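Local structure of protein Pcdhgb2 (Mus musculus, 5SZR) at residues 403-408 / 423-428. The protein probably serves as a calcium-dependent cell-adhesion protein that may help establish and maintain specific neuronal connections in the brain. Sequence-based numbering, arbitrary orientation.
Sequences QRLLVA and LHLIFA. With MAN (alpha-D-mannopyranose), chain B.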
ATOM      1  N   GLN A 403      69.213 -37.940 -22.279  1.00 64.93           N
ATOM      2  CA  GLN A 403      68.348 -37.648 -21.147  1.00 64.89           C
ATOM      3  C   GLN A 403      66.921 -37.445 -21.634  1.00 61.26           C
ATOM      4  O   GLN A 403      66.690 -37.042 -22.778  1.00 60.73           O
ATOM      5  CB  GLN A 403      68.823 -36.406 -20.384  1.00 66.50           C
ATOM      6  CG  GLN A 403      70.185 -36.573 -19.734  1.00 67.89           C
ATOM      7  CD  GLN A 403      70.124 -37.427 -18.487  1.00 67.61           C
ATOM      8  OE1 GLN A 403      69.070 -37.546 -17.856  1.00 67.67           O
ATOM      9  NE2 GLN A 403      71.252 -38.024 -18.120  1.00 67.00           N
ATOM     10  N   ARG A 404      65.963 -37.720 -20.756  1.00 60.00           N
ATOM     11  CA  ARG A 404      64.555 -37.627 -21.116  1.00 58.45           C
ATOM     12  C   ARG A 404      63.756 -37.038 -19.966  1.00 53.79           C
ATOM     13  O   ARG A 404      63.862 -37.508 -18.829  1.00 52.20           O
ATOM     14  CB  ARG A 404      63.999 -39.001 -21.491  1.00 60.91           C
ATOM     15  CG  ARG A 404      62.495 -39.033 -21.674  1.00 61.17           C
ATOM     16  CD  ARG A 404      62.036 -40.452 -21.954  1.00 62.75           C
ATOM     17  NE  ARG A 404      60.593 -40.543 -22.135  1.00 61.77           N
ATOM     18  CZ  ARG A 404      59.715 -40.569 -21.138  1.00 61.43           C
ATOM     19  NH1 ARG A 404      58.419 -40.661 -21.402  1.00 63.66           N
ATOM     20  NH2 ARG A 404      60.128 -40.497 -19.878  1.00 58.85           N
ATOM     21  N   LEU A 405      62.957 -36.014 -20.272  1.00 52.94           N
ATOM     22  CA  LEU A 405      62.058 -35.373 -19.321  1.00 50.95           C
ATOM     23  C   LEU A 405      60.629 -35.457 -19.839  1.00 52.43           C
ATOM     24  O   LEU A 405      60.374 -35.164 -21.013  1.00 52.64           O
ATOM     25  CB  LEU A 405      62.421 -33.900 -19.105  1.00 51.20           C
ATOM     26  CG  LEU A 405      63.664 -33.433 -18.348  1.00 52.30           C
ATOM     27  CD1 LEU A 405      63.624 -31.918 -18.240  1.00 52.09           C
ATOM     28  CD2 LEU A 405      63.746 -34.051 -16.972  1.00 52.33           C
ATOM     29  N   LEU A 406      59.699 -35.841 -18.964  1.00 52.54           N
ATOM     30  CA  LEU A 406      58.269 -35.788 -19.253  1.00 49.34           C
ATOM     31  C   LEU A 406      57.679 -34.663 -18.413  1.00 48.25           C
ATOM     32  O   LEU A 406      57.589 -34.779 -17.187  1.00 49.61           O
ATOM     33  CB  LEU A 406      57.587 -37.123 -18.956  1.00 48.66           C
ATOM     34  CG  LEU A 406      56.056 -37.115 -19.078  1.00 48.41           C
ATOM     35  CD1 LEU A 406      55.628 -36.665 -20.469  1.00 48.53           C
ATOM     36  CD2 LEU A 406      55.464 -38.480 -18.753  1.00 47.09           C
ATOM     37  N   VAL A 407      57.282 -33.577 -19.069  1.00 47.35           N
ATOM     38  CA  VAL A 407      56.852 -32.367 -18.380  1.00 46.87           C
ATOM     39  C   VAL A 407      55.356 -32.161 -18.577  1.00 47.72           C
ATOM     40  O   VAL A 407      54.771 -32.552 -19.594  1.00 47.63           O
ATOM     41  CB  VAL A 407      57.635 -31.125 -18.856  1.00 47.08           C
ATOM     42  CG1 VAL A 407      59.127 -31.325 -18.644  1.00 46.48           C
ATOM     43  CG2 VAL A 407      57.329 -30.828 -20.316  1.00 47.39           C
ATOM     44  N   ALA A 408      54.738 -31.525 -17.585  1.00 46.20           N
ATOM     45  CA  ALA A 408      53.314 -31.230 -17.605  1.00 46.09           C
ATOM     46  C   ALA A 408      53.114 -29.747 -17.333  1.00 48.69           C
ATOM     47  O   ALA A 408      53.667 -29.208 -16.366  1.00 50.49           O
ATOM     48  CB  ALA A 408      52.558 -32.070 -16.565  1.00 43.64           C
ATOM     49  N   LEU A 423      60.610 -34.314 -23.594  1.00 57.93           N
ATOM     50  CA  LEU A 423      61.784 -33.576 -24.041  1.00 52.59           C
ATOM     51  C   LEU A 423      62.974 -34.519 -24.006  1.00 52.29           C
ATOM     52  O   LEU A 423      63.437 -34.895 -22.924  1.00 51.68           O
ATOM     53  CB  LEU A 423      62.038 -32.358 -23.156  1.00 50.09           C
ATOM     54  CG  LEU A 423      60.912 -31.351 -22.950  1.00 44.21           C
ATOM     55  CD1 LEU A 423      61.403 -30.252 -22.028  1.00 43.86           C
ATOM     56  CD2 LEU A 423      60.457 -30.781 -24.278  1.00 43.76           C
ATOM     57  N   HIS A 424      63.457 -34.905 -25.184  1.00 53.79           N
ATOM     58  CA  HIS A 424      64.686 -35.675 -25.312  1.00 55.35           C
ATOM     59  C   HIS A 424      65.851 -34.692 -25.327  1.00 55.69           C
ATOM     60  O   HIS A 424      66.018 -33.930 -26.284  1.00 56.36           O
ATOM     61  CB  HIS A 424      64.672 -36.529 -26.577  1.00 57.67           C
ATOM     62  CG  HIS A 424      63.521 -37.484 -26.650  1.00 58.20           C
ATOM     63  ND1 HIS A 424      63.385 -38.553 -25.791  1.00 58.46           N
ATOM     64  CD2 HIS A 424      62.462 -37.541 -27.492  1.00 57.94           C
ATOM     65  CE1 HIS A 424      62.287 -39.222 -26.093  1.00 58.53           C
ATOM     66  NE2 HIS A 424      61.709 -38.630 -27.122  1.00 57.70           N
ATOM     67  N   LEU A 425      66.644 -34.699 -24.263  1.00 56.19           N
ATOM     68  CA  LEU A 425      67.811 -33.834 -24.141  1.00 59.09           C
ATOM     69  C   LEU A 425      69.060 -34.699 -24.258  1.00 63.25           C
ATOM     70  O   LEU A 425      69.276 -35.599 -23.440  1.00 65.25           O
ATOM     71  CB  LEU A 425      67.784 -33.069 -22.818  1.00 56.09           C
ATOM     72  CG  LEU A 425      66.410 -32.504 -22.447  1.00 55.77           C
ATOM     73  CD1 LEU A 425      66.452 -31.788 -21.106  1.00 54.46           C
ATOM     74  CD2 LEU A 425      65.887 -31.578 -23.536  1.00 57.07           C
ATOM     75  N   ILE A 426      69.871 -34.437 -25.279  1.00 65.98           N
ATOM     76  CA  ILE A 426      71.015 -35.277 -25.614  1.00 66.31           C
ATOM     77  C   ILE A 426      72.268 -34.416 -25.592  1.00 66.93           C
ATOM     78  O   ILE A 426      72.387 -33.467 -26.378  1.00 67.70           O
ATOM     79  CB  ILE A 426      70.838 -35.950 -26.982  1.00 69.56           C
ATOM     80  CG1 ILE A 426      69.529 -36.741 -27.012  1.00 70.72           C
ATOM     81  CG2 ILE A 426      72.030 -36.848 -27.296  1.00 70.91           C
ATOM     82  CD1 ILE A 426      69.334 -37.514 -28.285  1.00 76.38           C
ATOM     83  N   PHE A 427      73.199 -34.747 -24.702  1.00 67.97           N
ATOM     84  CA  PHE A 427      74.445 -34.005 -24.599  1.00 71.04           C
ATOM     85  C   PHE A 427      75.376 -34.347 -25.751  1.00 74.75           C
ATOM     86  O   PHE A 427      75.534 -35.514 -26.120  1.00 76.01           O
ATOM     87  CB  PHE A 427      75.140 -34.298 -23.272  1.00 72.15           C
ATOM     88  CG  PHE A 427      74.502 -33.621 -22.097  1.00 71.41           C
ATOM     89  CD1 PHE A 427      74.726 -32.276 -21.852  1.00 71.97           C
ATOM     90  CD2 PHE A 427      73.682 -34.327 -21.234  1.00 69.44           C
ATOM     91  CE1 PHE A 427      74.138 -31.650 -20.769  1.00 69.37           C
ATOM     92  CE2 PHE A 427      73.099 -33.707 -20.153  1.00 67.33           C
ATOM     93  CZ  PHE A 427      73.327 -32.367 -19.921  1.00 67.23           C
ATOM     94  N   ALA A 428      75.998 -33.318 -26.317  1.00 76.71           N
ATOM     95  CA  ALA A 428      76.956 -33.502 -27.394  1.00 79.46           C
ATOM     96  C   ALA A 428      78.348 -33.689 -26.813  1.00 83.00           C
ATOM     97  O   ALA A 428      78.759 -32.946 -25.912  1.00 82.94           O
ATOM     98  CB  ALA A 428      76.940 -32.311 -28.352  1.00 79.40           C
TER
HETATM   99  C1  MAN B 720      56.289 -37.834 -24.551  1.00 55.07           C
HETATM  100  C2  MAN B 720      55.140 -38.410 -23.724  1.00 60.59           C
HETATM  101  C3  MAN B 720      55.555 -39.777 -23.170  1.00 63.53           C
HETATM  102  C4  MAN B 720      55.990 -40.720 -24.303  1.00 65.48           C
HETATM  103  C5  MAN B 720      57.114 -40.084 -25.142  1.00 66.07           C
HETATM  104  C6  MAN B 720      57.417 -40.892 -26.402  1.00 70.20           C
HETATM  105  O2  MAN B 720      53.985 -38.640 -24.543  1.00 62.37           O
HETATM  106  O3  MAN B 720      54.523 -40.385 -22.394  1.00 64.10           O
HETATM  107  O4  MAN B 720      56.460 -41.940 -23.753  1.00 67.55           O
HETATM  108  O5  MAN B 720      56.740 -38.729 -25.563  1.00 62.77           O
HETATM  109  O6  MAN B 720      58.522 -40.296 -27.080  1.00 75.93           O
HETATM  110  O   HOH W   1      65.657 -39.356 -24.560  1.00 63.99           O
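Gln403 and Leu425 face each other as an antiparallel hydrogen-bonded pair, and the glutamine illustrates how one side chain can leave a strand pairing for several neighbours. Gln403 CB lies 3.2 Å from Leu425 O, the same oxygen that accepts the hydrogen bond from Gln403 N. With CG beside the backbone N (chi1 -64°), Gln403 CG lies 3.9 Å from Leu425 O and 4.1 Å from Phe427 CE2. A bend at chi2 then carries the amide away from the partner strand, its plane 71° from that of the ring, and there OE1 hydrogen-bonds with Ser375 OG and NE2 with Ser400 O. The two strands form the last hairpin of a cadherin repeat, the C-terminal one of this four-repeat ectodomain fragment, in a Greek-key beta sandwich. The hairpin's inward face carries Leu423 and Leu405, whose CD1 meets Leu425 CD1 at 4.0 Å; Phe380 of the opposing sheet touches Leu405 and Leu425. On the outer face, Arg404 CG lies 4.2 Å from His424 ND1, and a water joins His424 ND1 (2.7 Å) to Gln403 O. Extended from CG to NE, Arg404 reaches a protein-attached mannose, where Arg404 NH1 makes a weak 3.3 Å hydrogen bond to mannose O4 while NH2 is hydrogen-bonded to Gln373 OE1.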